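Transcriptional regulator, TetR family (Agrobacterium tumefaciens, PDB 3C2B) probably binds DNA control regions as a helix-turn-helix transcription factor, two copies of which form the assembly. Local coordinates at residues H98-V103 / G170-D175; A19-A24 / A64-F69; S85-A90 / H211-G216. One frame throughout, in Å; residues are numbered along the deposited sequence.

Contact 1: residues H98-V103 / G170-D175; sequences HDLLDV and GLIVSD
I172 and L101 make the tightest fit between helix 86-104 and the last turn of helix 161-173. The bump is the branch methyl CG2 of I172, and the hollow is the fork of L101: I172 CG2 lies 3.6 Å from L101 CG, 3.8 Å from L101 CD1 and 3.9 Å from L101 CD2, so that it rests against the branch point and both methyls. This methyl can reach across because it stands anti to the backbone N, while CG1 (chi1 -60°) runs off beside that N and leaves its terminal CD1 for L100. L100 supplies the reverse bump. With CG anti to its own N (chi1 177°), its CD2 pushes across the gap into the dip between two neighbouring side chains, 3.8 Å from V173 CG2 on one hand and 4.1 Å from I172 CD1 on the other. The L100 and V173 side chains meet at about a right angle. L101 CD2 also skirts the backbone of the last turn, 3.8 Å from I172 O.

All four residues are buried, and the side chains that meet across the segments are all apolar. F190 and R193 of helix 190-205 cover L101 further, A197 of that helix touches I172, and F96, A97 and L104 extend the wall of helix 86-104. The helix ends at V173, and S174 after it has positive phi (35°). On the subunit boundary, I172 O and L171 O accept hydrogen bonds from R166 of the second subunit, and L171 packs on L171 of that subunit. A helix that is packed inward on its own core and outward on its partner is characteristic of the all-helical C-terminal dimerisation domain of TetR-family regulators.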
ATOM      1  N   HIS A  98      -5.123  14.785  -5.512  1.00 35.93           N
ATOM      2  CA  HIS A  98      -3.789  15.140  -5.976  1.00 36.00           C
ATOM      3  C   HIS A  98      -2.857  15.447  -4.782  1.00 36.86           C
ATOM      4  O   HIS A  98      -1.714  14.970  -4.741  1.00 37.55           O
ATOM      5  CB  HIS A  98      -3.943  16.365  -6.930  1.00 34.12           C
ATOM      6  CG  HIS A  98      -2.743  16.672  -7.783  1.00 31.89           C
ATOM      7  ND1 HIS A  98      -2.842  17.431  -8.942  1.00 33.56           N
ATOM      8  CD2 HIS A  98      -1.421  16.386  -7.637  1.00 30.74           C
ATOM      9  CE1 HIS A  98      -1.634  17.591  -9.468  1.00 28.63           C
ATOM     10  NE2 HIS A  98      -0.762  16.951  -8.706  1.00 32.36           N
ATOM     11  N   ASP A  99      -3.346  16.254  -3.820  1.00 37.08           N
ATOM     12  CA  ASP A  99      -2.658  16.452  -2.533  1.00 37.67           C
ATOM     13  C   ASP A  99      -2.331  15.109  -1.817  1.00 37.29           C
ATOM     14  O   ASP A  99      -1.238  14.925  -1.324  1.00 38.29           O
ATOM     15  CB  ASP A  99      -3.519  17.296  -1.595  1.00 37.07           C
ATOM     16  CG  ASP A  99      -3.652  18.731  -2.035  1.00 39.96           C
ATOM     17  OD1 ASP A  99      -2.915  19.187  -2.941  1.00 41.02           O
ATOM     18  OD2 ASP A  99      -4.497  19.437  -1.440  1.00 41.24           O
ATOM     19  N   LEU A 100      -3.274  14.196  -1.748  1.00 38.01           N
ATOM     20  CA  LEU A 100      -3.014  12.852  -1.153  1.00 38.97           C
ATOM     21  C   LEU A 100      -1.822  12.121  -1.830  1.00 39.97           C
ATOM     22  O   LEU A 100      -0.872  11.687  -1.164  1.00 40.06           O
ATOM     23  CB  LEU A 100      -4.274  11.970  -1.173  1.00 37.81           C
ATOM     24  CG  LEU A 100      -4.078  10.508  -0.635  1.00 38.84           C
ATOM     25  CD1 LEU A 100      -3.460  10.482   0.793  1.00 37.60           C
ATOM     26  CD2 LEU A 100      -5.430   9.729  -0.621  1.00 38.20           C
ATOM     27  N   LEU A 101      -1.880  12.031  -3.156  1.00 40.11           N
ATOM     28  CA  LEU A 101      -0.853  11.366  -3.933  1.00 40.53           C
ATOM     29  C   LEU A 101       0.525  11.998  -3.667  1.00 40.76           C
ATOM     30  O   LEU A 101       1.520  11.311  -3.421  1.00 40.38           O
ATOM     31  CB  LEU A 101      -1.238  11.443  -5.407  1.00 38.71           C
ATOM     32  CG  LEU A 101      -2.379  10.481  -5.744  1.00 40.28           C
ATOM     33  CD1 LEU A 101      -3.052  10.893  -7.081  1.00 38.91           C
ATOM     34  CD2 LEU A 101      -1.959   8.946  -5.672  1.00 39.92           C
ATOM     35  N   ASP A 102       0.530  13.325  -3.704  1.00 40.57           N
ATOM     36  CA  ASP A 102       1.697  14.122  -3.467  1.00 41.71           C
ATOM     37  C   ASP A 102       2.231  13.918  -2.056  1.00 40.82           C
ATOM     38  O   ASP A 102       3.410  13.795  -1.871  1.00 41.25           O
ATOM     39  CB  ASP A 102       1.289  15.565  -3.689  1.00 42.62           C
ATOM     40  CG  ASP A 102       2.354  16.356  -4.272  1.00 47.28           C
ATOM     41  OD1 ASP A 102       2.722  16.097  -5.440  1.00 56.77           O
ATOM     42  OD2 ASP A 102       2.814  17.245  -3.570  1.00 46.42           O
ATOM     43  N   VAL A 103       1.379  13.902  -1.047  1.00 41.59           N
ATOM     44  CA  VAL A 103       1.828  13.599   0.339  1.00 41.75           C
ATOM     45  C   VAL A 103       2.431  12.156   0.364  1.00 41.24           C
ATOM     46  O   VAL A 103       3.515  11.926   0.901  1.00 41.64           O
ATOM     47  CB  VAL A 103       0.651  13.717   1.351  1.00 41.77           C
ATOM     48  CG1 VAL A 103       0.886  12.875   2.609  1.00 45.08           C
ATOM     49  CG2 VAL A 103       0.348  15.198   1.749  1.00 44.96           C
ATOM     50  N   GLY A 170      -8.920   4.176  -1.855  1.00 34.07           N
ATOM     51  CA  GLY A 170      -8.425   3.049  -2.676  1.00 34.16           C
ATOM     52  C   GLY A 170      -8.459   3.408  -4.163  1.00 34.40           C
ATOM     53  O   GLY A 170      -7.559   3.049  -4.944  1.00 34.92           O
ATOM     54  N   LEU A 171      -9.498   4.128  -4.566  1.00 33.85           N
ATOM     55  CA  LEU A 171      -9.598   4.627  -5.954  1.00 33.86           C
ATOM     56  C   LEU A 171      -8.488   5.610  -6.345  1.00 34.01           C
ATOM     57  O   LEU A 171      -7.984   5.564  -7.471  1.00 36.06           O
ATOM     58  CB  LEU A 171     -10.968   5.248  -6.258  1.00 31.16           C
ATOM     59  CG  LEU A 171     -12.190   4.291  -6.242  1.00 32.62           C
ATOM     60  CD1 LEU A 171     -13.506   5.102  -6.279  1.00 31.20           C
ATOM     61  CD2 LEU A 171     -12.189   3.284  -7.448  1.00 32.54           C
ATOM     62  N   ILE A 172      -8.141   6.535  -5.462  1.00 33.12           N
ATOM     63  CA  ILE A 172      -7.040   7.447  -5.749  1.00 32.11           C
ATOM     64  C   ILE A 172      -5.680   6.704  -5.825  1.00 32.67           C
ATOM     65  O   ILE A 172      -4.940   6.857  -6.796  1.00 33.75           O
ATOM     66  CB  ILE A 172      -6.977   8.556  -4.674  1.00 31.84           C
ATOM     67  CG1 ILE A 172      -8.305   9.358  -4.648  1.00 31.74           C
ATOM     68  CG2 ILE A 172      -5.745   9.443  -4.892  1.00 29.50           C
ATOM     69  CD1 ILE A 172      -8.466  10.131  -3.333  1.00 26.98           C
ATOM     70  N   VAL A 173      -5.396   5.884  -4.812  1.00 31.93           N
ATOM     71  CA  VAL A 173      -4.056   5.391  -4.516  1.00 33.65           C
ATOM     72  C   VAL A 173      -3.837   3.947  -5.084  1.00 34.26           C
ATOM     73  O   VAL A 173      -2.725   3.591  -5.447  1.00 34.24           O
ATOM     74  CB  VAL A 173      -3.813   5.378  -2.970  1.00 33.85           C
ATOM     75  CG1 VAL A 173      -2.412   4.782  -2.608  1.00 33.96           C
ATOM     76  CG2 VAL A 173      -3.881   6.797  -2.406  1.00 33.08           C
ATOM     77  N   SER A 174      -4.902   3.141  -5.143  1.00 33.80           N
ATOM     78  CA  SER A 174      -4.744   1.681  -5.368  1.00 34.84           C
ATOM     79  C   SER A 174      -3.477   1.131  -4.689  1.00 35.33           C
ATOM     80  O   SER A 174      -3.262   1.369  -3.500  1.00 36.08           O
ATOM     81  CB  SER A 174      -4.797   1.399  -6.874  1.00 34.30           C
ATOM     82  OG  SER A 174      -4.694   0.033  -7.141  1.00 35.96           O
ATOM     83  N   ASP A 175      -2.595   0.446  -5.407  1.00 35.58           N
ATOM     84  CA  ASP A 175      -1.378  -0.078  -4.752  1.00 36.29           C
ATOM     85  C   ASP A 175      -0.181   0.887  -4.871  1.00 35.51           C
ATOM     86  O   ASP A 175       0.933   0.505  -4.616  1.00 35.40           O
ATOM     87  CB  ASP A 175      -1.007  -1.467  -5.317  1.00 36.69           C
ATOM     88  CG  ASP A 175      -0.694  -1.402  -6.799  1.00 42.74           C
ATOM     89  OD1 ASP A 175      -1.135  -0.448  -7.494  1.00 46.05           O
ATOM     90  OD2 ASP A 175      -0.021  -2.301  -7.281  1.00 47.27           O
TER

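Contact 2: residues A19-A24 / A64-F69; sequences AVLDQA and AAMITF
The F69 ring carries L21 over one face and D22 at its edge. L21 CB stands 3.9 Å from the ring centroid, 21° off the normal, a CH-pi contact shifted toward the CD2 side, and L21 CD1 rests 3.7 Å from F69 CB. In the plane of the ring, D22 OD1 comes to 3.2 Å from F69 CE2; the carboxylate is turned 69° from the ring, and its negative oxygen probably benefits from the partly positive ring hydrogens. F69 reaches helix 15-31 with CG anti to its backbone N.

The other branch of L21, CD2, lies 3.7 Å from CG of the selenomethionine M66. SE of M66 lies 3.7 Å from A24 CB, and the bend at the third torsion turns CE toward A24 O. L25 and L28 add to the pocket round M66.

The two segments cross at -101°, nearly perpendicular, with axes 10.0 Å apart. F56, which meets both L21 and A65, and L41, which touches A24, belong to the predicted helix-turn-helix. Together they are part of the hydrophobic core of a TetR-type DNA-binding domain, in which helices 15-31 and 59-71 pack against the helix-turn-helix pair 38-45 and 49-56.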
ATOM      1  N   ALA A  19      17.607  20.910  14.325  1.00 68.82           N
ATOM      2  CA  ALA A  19      18.702  20.779  13.363  1.00 68.08           C
ATOM      3  C   ALA A  19      19.205  19.332  13.271  1.00 68.04           C
ATOM      4  O   ALA A  19      19.481  18.834  12.171  1.00 68.40           O
ATOM      5  CB  ALA A  19      19.834  21.707  13.720  1.00 68.16           C
ATOM      6  N   VAL A  20      19.309  18.668  14.428  1.00 66.82           N
ATOM      7  CA  VAL A  20      19.770  17.278  14.531  1.00 65.95           C
ATOM      8  C   VAL A  20      18.789  16.284  13.863  1.00 65.10           C
ATOM      9  O   VAL A  20      19.179  15.406  13.078  1.00 64.22           O
ATOM     10  CB  VAL A  20      20.033  16.886  16.028  1.00 66.14           C
ATOM     11  CG1 VAL A  20      20.059  15.360  16.230  1.00 66.08           C
ATOM     12  CG2 VAL A  20      21.338  17.536  16.560  1.00 66.00           C
ATOM     13  N   LEU A  21      17.512  16.441  14.189  1.00 64.44           N
ATOM     14  CA  LEU A  21      16.460  15.643  13.616  1.00 63.64           C
ATOM     15  C   LEU A  21      16.375  15.814  12.091  1.00 63.52           C
ATOM     16  O   LEU A  21      16.065  14.844  11.381  1.00 63.51           O
ATOM     17  CB  LEU A  21      15.130  15.944  14.323  1.00 63.76           C
ATOM     18  CG  LEU A  21      15.022  15.396  15.759  1.00 63.53           C
ATOM     19  CD1 LEU A  21      13.804  15.940  16.487  1.00 63.58           C
ATOM     20  CD2 LEU A  21      15.079  13.849  15.834  1.00 64.22           C
ATOM     21  N   ASP A  22      16.657  17.021  11.592  1.00 62.98           N
ATOM     22  CA  ASP A  22      16.802  17.251  10.149  1.00 63.51           C
ATOM     23  C   ASP A  22      17.921  16.423   9.502  1.00 63.67           C
ATOM     24  O   ASP A  22      17.777  15.957   8.374  1.00 63.82           O
ATOM     25  CB  ASP A  22      17.000  18.732   9.828  1.00 63.52           C
ATOM     26  CG  ASP A  22      15.681  19.487   9.655  1.00 64.79           C
ATOM     27  OD1 ASP A  22      14.611  18.875   9.403  1.00 63.16           O
ATOM     28  OD2 ASP A  22      15.732  20.734   9.767  1.00 68.38           O
ATOM     29  N   GLN A  23      19.031  16.245  10.208  1.00 64.16           N
ATOM     30  CA  GLN A  23      20.103  15.374   9.722  1.00 64.40           C
ATOM     31  C   GLN A  23      19.675  13.911   9.688  1.00 64.17           C
ATOM     32  O   GLN A  23      20.050  13.156   8.771  1.00 63.75           O
ATOM     33  CB  GLN A  23      21.368  15.527  10.570  1.00 64.65           C
ATOM     34  CG  GLN A  23      22.192  16.788  10.278  1.00 66.22           C
ATOM     35  CD  GLN A  23      22.269  17.125   8.792  1.00 68.38           C
ATOM     36  OE1 GLN A  23      22.000  18.260   8.400  1.00 68.87           O
ATOM     37  NE2 GLN A  23      22.628  16.140   7.962  1.00 68.82           N
ATOM     38  N   ALA A  24      18.883  13.522  10.689  1.00 63.87           N
ATOM     39  CA  ALA A  24      18.443  12.138  10.845  1.00 63.33           C
ATOM     40  C   ALA A  24      17.408  11.763   9.772  1.00 63.43           C
ATOM     41  O   ALA A  24      17.475  10.670   9.191  1.00 63.59           O
ATOM     42  CB  ALA A  24      17.919  11.888  12.260  1.00 62.95           C
ATOM     43  N   ALA A  64      11.034   7.795  17.209  1.00 83.51           N
ATOM     44  CA  ALA A  64       9.735   8.394  17.510  1.00 83.12           C
ATOM     45  C   ALA A  64       9.748   9.924  17.421  1.00 82.65           C
ATOM     46  O   ALA A  64       8.760  10.527  16.973  1.00 82.40           O
ATOM     47  CB  ALA A  64       9.229   7.934  18.897  1.00 83.12           C
ATOM     48  N   ALA A  65      10.850  10.545  17.853  1.00 82.22           N
ATOM     49  CA  ALA A  65      10.972  12.002  17.822  1.00 81.88           C
ATOM     50  C   ALA A  65      11.117  12.477  16.385  1.00 81.69           C
ATOM     51  O   ALA A  65      10.613  13.530  16.038  1.00 82.11           O
ATOM     52  CB  ALA A  65      12.138  12.494  18.696  1.00 81.79           C
HETATM   53  N   MSE A  66      11.801  11.686  15.566  1.00 80.99           N
HETATM   54  CA  MSE A  66      11.880  11.893  14.120  1.00 80.97           C
HETATM   55  C   MSE A  66      10.475  11.873  13.452  1.00 81.12           C
HETATM   56  O   MSE A  66      10.132  12.743  12.637  1.00 81.28           O
HETATM   57  CB  MSE A  66      12.766  10.801  13.486  1.00 80.53           C
HETATM   58  CG  MSE A  66      14.266  10.825  13.864  1.00 78.03           C
HETATM   59 SE   MSE A  66      15.288   9.333  13.038  0.60 80.74          SE
HETATM   60  CE  MSE A  66      14.958   9.711  11.146  1.00 74.95           C
ATOM     61  N   ILE A  67       9.680  10.865  13.796  1.00 81.40           N
ATOM     62  CA  ILE A  67       8.288  10.764  13.328  1.00 81.45           C
ATOM     63  C   ILE A  67       7.423  11.952  13.823  1.00 81.81           C
ATOM     64  O   ILE A  67       6.685  12.540  13.027  1.00 82.04           O
ATOM     65  CB  ILE A  67       7.635   9.406  13.717  1.00 81.35           C
ATOM     66  CG1 ILE A  67       8.330   8.255  12.974  1.00 81.82           C
ATOM     67  CG2 ILE A  67       6.113   9.414  13.448  1.00 79.48           C
ATOM     68  CD1 ILE A  67       7.835   6.841  13.317  1.00 81.42           C
ATOM     69  N   THR A  68       7.514  12.311  15.112  1.00 81.62           N
ATOM     70  CA  THR A  68       6.681  13.405  15.639  1.00 81.26           C
ATOM     71  C   THR A  68       7.225  14.803  15.302  1.00 80.94           C
ATOM     72  O   THR A  68       6.458  15.768  15.293  1.00 81.91           O
ATOM     73  CB  THR A  68       6.384  13.271  17.145  1.00 81.45           C
ATOM     74  OG1 THR A  68       7.572  13.519  17.902  1.00 81.84           O
ATOM     75  CG2 THR A  68       5.847  11.879  17.462  1.00 81.67           C
ATOM     76  N   PHE A  69       8.529  14.910  15.046  1.00 79.81           N
ATOM     77  CA  PHE A  69       9.151  16.147  14.528  1.00 78.94           C
ATOM     78  C   PHE A  69       8.646  16.407  13.110  1.00 78.06           C
ATOM     79  O   PHE A  69       8.294  17.534  12.779  1.00 77.45           O
ATOM     80  CB  PHE A  69      10.694  16.017  14.538  1.00 79.01           C
ATOM     81  CG  PHE A  69      11.435  17.117  13.794  1.00 79.40           C
ATOM     82  CD1 PHE A  69      11.535  18.408  14.325  1.00 78.11           C
ATOM     83  CD2 PHE A  69      12.077  16.849  12.579  1.00 78.46           C
ATOM     84  CE1 PHE A  69      12.237  19.423  13.639  1.00 78.06           C
ATOM     85  CE2 PHE A  69      12.789  17.865  11.894  1.00 77.81           C
ATOM     86  CZ  PHE A  69      12.871  19.146  12.426  1.00 77.30           C
TER

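Contact 3: residues S85-A90 / H211-G216; sequences SAPQLA and HSELGG
E213 reaches across to the first turn of helix 86-104, where its OE2 accepts a hydrogen bond from A86 N at 3.2 Å, with an N-H...O angle of 161°. The donor sits above the carboxylate plane, 61° out of it. An extended side chain, CG anti to the backbone N (chi1 178°), brings the carboxylate there, and on the way its CG passes 3.7 Å from A86 CB. L214 fills the neighbouring place with one methyl: its CD2 lies 3.6 Å from both A86 C and P87 N, flush against the peptide link, and 4.2 Å from A90 CB.

The second shell fixes both ends of the bond. The other carboxylate oxygen, E213 OE1, is hydrogen-bonded to the hydroxyl of Y155, whose side chain also touches A86. On the helix side S85 is the N-cap and forms a capping box with Q88: S85 OG accepts from Q88 N at 3.2 Å, while Q88 OE1 takes both S85 N and S85 OG, the latter in its carbonyl plane at 2.9 Å. L202 of helix 190-205 backs L214.

With S85 capping Q88 N and E213 engaging A86 N, two amides of the first turn gain side-chain acceptors, the one for A86 N coming from near the C-terminal end of the modelled chain. The positive end of the helix dipole would probably stabilise the negative form of E213.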
ATOM      1  N   SER A  85     -21.275  24.149  -3.663  1.00 52.28           N
ATOM      2  CA  SER A  85     -21.941  23.858  -4.929  1.00 52.25           C
ATOM      3  C   SER A  85     -21.331  22.573  -5.472  1.00 52.01           C
ATOM      4  O   SER A  85     -20.270  22.137  -4.996  1.00 51.20           O
ATOM      5  CB  SER A  85     -21.670  24.963  -5.933  1.00 52.53           C
ATOM      6  OG  SER A  85     -20.266  25.103  -6.154  1.00 53.95           O
ATOM      7  N   ALA A  86     -21.982  21.987  -6.477  1.00 51.61           N
ATOM      8  CA  ALA A  86     -21.497  20.780  -7.102  1.00 51.21           C
ATOM      9  C   ALA A  86     -20.114  20.952  -7.774  1.00 51.37           C
ATOM     10  O   ALA A  86     -19.232  20.117  -7.557  1.00 51.14           O
ATOM     11  CB  ALA A  86     -22.541  20.181  -8.057  1.00 50.80           C
ATOM     12  N   PRO A  87     -19.913  22.030  -8.580  1.00 51.70           N
ATOM     13  CA  PRO A  87     -18.554  22.306  -9.133  1.00 51.03           C
ATOM     14  C   PRO A  87     -17.474  22.505  -8.054  1.00 50.62           C
ATOM     15  O   PRO A  87     -16.359  22.034  -8.230  1.00 50.19           O
ATOM     16  CB  PRO A  87     -18.723  23.632  -9.893  1.00 51.04           C
ATOM     17  CG  PRO A  87     -20.200  23.849 -10.033  1.00 51.03           C
ATOM     18  CD  PRO A  87     -20.913  23.035  -9.014  1.00 51.49           C
ATOM     19  N   GLN A  88     -17.788  23.251  -6.984  1.00 49.93           N
ATOM     20  CA  GLN A  88     -16.883  23.396  -5.846  1.00 48.98           C
ATOM     21  C   GLN A  88     -16.551  22.029  -5.237  1.00 47.37           C
ATOM     22  O   GLN A  88     -15.398  21.769  -4.877  1.00 47.25           O
ATOM     23  CB  GLN A  88     -17.529  24.193  -4.745  1.00 49.17           C
ATOM     24  CG  GLN A  88     -17.154  25.604  -4.600  1.00 51.45           C
ATOM     25  CD  GLN A  88     -18.045  26.241  -3.543  1.00 55.10           C
ATOM     26  OE1 GLN A  88     -19.232  26.444  -3.773  1.00 55.67           O
ATOM     27  NE2 GLN A  88     -17.488  26.496  -2.362  1.00 56.83           N
ATOM     28  N   LEU A  89     -17.573  21.195  -5.065  1.00 45.01           N
ATOM     29  CA  LEU A  89     -17.371  19.873  -4.501  1.00 44.40           C
ATOM     30  C   LEU A  89     -16.411  19.071  -5.377  1.00 43.56           C
ATOM     31  O   LEU A  89     -15.429  18.522  -4.878  1.00 43.82           O
ATOM     32  CB  LEU A  89     -18.691  19.128  -4.387  1.00 43.74           C
ATOM     33  CG  LEU A  89     -18.884  18.007  -3.345  1.00 43.38           C
ATOM     34  CD1 LEU A  89     -19.648  16.800  -3.911  1.00 41.12           C
ATOM     35  CD2 LEU A  89     -17.640  17.602  -2.579  1.00 40.00           C
ATOM     36  N   ALA A  90     -16.693  19.027  -6.684  1.00 43.11           N
ATOM     37  CA  ALA A  90     -15.903  18.251  -7.626  1.00 42.86           C
ATOM     38  C   ALA A  90     -14.454  18.734  -7.617  1.00 43.03           C
ATOM     39  O   ALA A  90     -13.522  17.940  -7.543  1.00 41.87           O
ATOM     40  CB  ALA A  90     -16.511  18.339  -9.057  1.00 43.25           C
ATOM     41  N   HIS A 211     -25.001  15.072 -10.347  1.00 48.40           N
ATOM     42  CA  HIS A 211     -24.790  14.751 -11.759  1.00 48.81           C
ATOM     43  C   HIS A 211     -25.534  15.713 -12.698  1.00 48.76           C
ATOM     44  O   HIS A 211     -24.969  16.187 -13.698  1.00 48.30           O
ATOM     45  CB  HIS A 211     -25.158  13.293 -12.050  1.00 49.24           C
ATOM     46  CG  HIS A 211     -24.274  12.291 -11.347  1.00 52.06           C
ATOM     47  ND1 HIS A 211     -22.895  12.320 -11.427  1.00 53.48           N
ATOM     48  CD2 HIS A 211     -24.580  11.229 -10.565  1.00 53.20           C
ATOM     49  CE1 HIS A 211     -22.393  11.338 -10.699  1.00 54.63           C
ATOM     50  NE2 HIS A 211     -23.394  10.659 -10.169  1.00 54.61           N
ATOM     51  N   SER A 212     -26.791  16.016 -12.382  1.00 48.73           N
ATOM     52  CA  SER A 212     -27.543  16.917 -13.248  1.00 48.94           C
ATOM     53  C   SER A 212     -27.075  18.381 -13.089  1.00 48.49           C
ATOM     54  O   SER A 212     -27.193  19.173 -14.017  1.00 48.58           O
ATOM     55  CB  SER A 212     -29.050  16.743 -13.071  1.00 49.10           C
ATOM     56  OG  SER A 212     -29.460  17.136 -11.781  1.00 52.25           O
ATOM     57  N   GLU A 213     -26.502  18.721 -11.934  1.00 48.23           N
ATOM     58  CA  GLU A 213     -25.911  20.048 -11.748  1.00 48.17           C
ATOM     59  C   GLU A 213     -24.537  20.192 -12.410  1.00 48.27           C
ATOM     60  O   GLU A 213     -24.258  21.218 -13.011  1.00 48.33           O
ATOM     61  CB  GLU A 213     -25.831  20.431 -10.270  1.00 47.84           C
ATOM     62  CG  GLU A 213     -25.170  21.789 -10.036  1.00 49.07           C
ATOM     63  CD  GLU A 213     -25.328  22.287  -8.626  1.00 48.69           C
ATOM     64  OE1 GLU A 213     -26.308  21.857  -7.969  1.00 51.37           O
ATOM     65  OE2 GLU A 213     -24.479  23.107  -8.192  1.00 46.37           O
ATOM     66  N   LEU A 214     -23.673  19.182 -12.274  1.00 48.77           N
ATOM     67  CA  LEU A 214     -22.398  19.147 -13.001  1.00 48.78           C
ATOM     68  C   LEU A 214     -22.628  19.077 -14.501  1.00 49.16           C
ATOM     69  O   LEU A 214     -21.745  19.440 -15.273  1.00 49.01           O
ATOM     70  CB  LEU A 214     -21.530  17.966 -12.569  1.00 48.72           C
ATOM     71  CG  LEU A 214     -20.983  18.065 -11.142  1.00 48.17           C
ATOM     72  CD1 LEU A 214     -20.173  16.845 -10.793  1.00 48.99           C
ATOM     73  CD2 LEU A 214     -20.155  19.317 -10.956  1.00 48.92           C
ATOM     74  N   GLY A 215     -23.811  18.608 -14.897  1.00 49.43           N
ATOM     75  CA  GLY A 215     -24.197  18.552 -16.306  1.00 50.48           C
ATOM     76  C   GLY A 215     -24.853  19.811 -16.846  1.00 50.87           C
ATOM     77  O   GLY A 215     -25.437  19.775 -17.928  1.00 51.77           O
ATOM     78  N   GLY A 216     -24.768  20.921 -16.103  1.00 51.11           N
ATOM     79  CA  GLY A 216     -25.305  22.219 -16.535  1.00 51.24           C
ATOM     80  C   GLY A 216     -26.734  22.202 -17.051  1.00 51.35           C
ATOM     81  O   GLY A 216     -27.642  21.694 -16.390  1.00 51.58           O
TER

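Along the chain contact 2 comes first and closes before the others open; contact 1 is then nested inside the long loop that contact 3 closes. Contacts 1 and 3 share helix 86-104, contact 3 at its N-terminal end and contact 1 near its C-terminal end, with centres about 22 Å apart. Contact 2 joins helices 15-31 and 59-71 in the DNA-binding part, about 25 Å from the centre of contact 1 and about 43 Å from that of contact 3, which lies on the opposite side of the chain's centre. Contact 1, the buried one, thus sits between the DNA-binding end and the C-terminal tail, beside the subunit interface, consistent with the two-domain plan of TetR regulators.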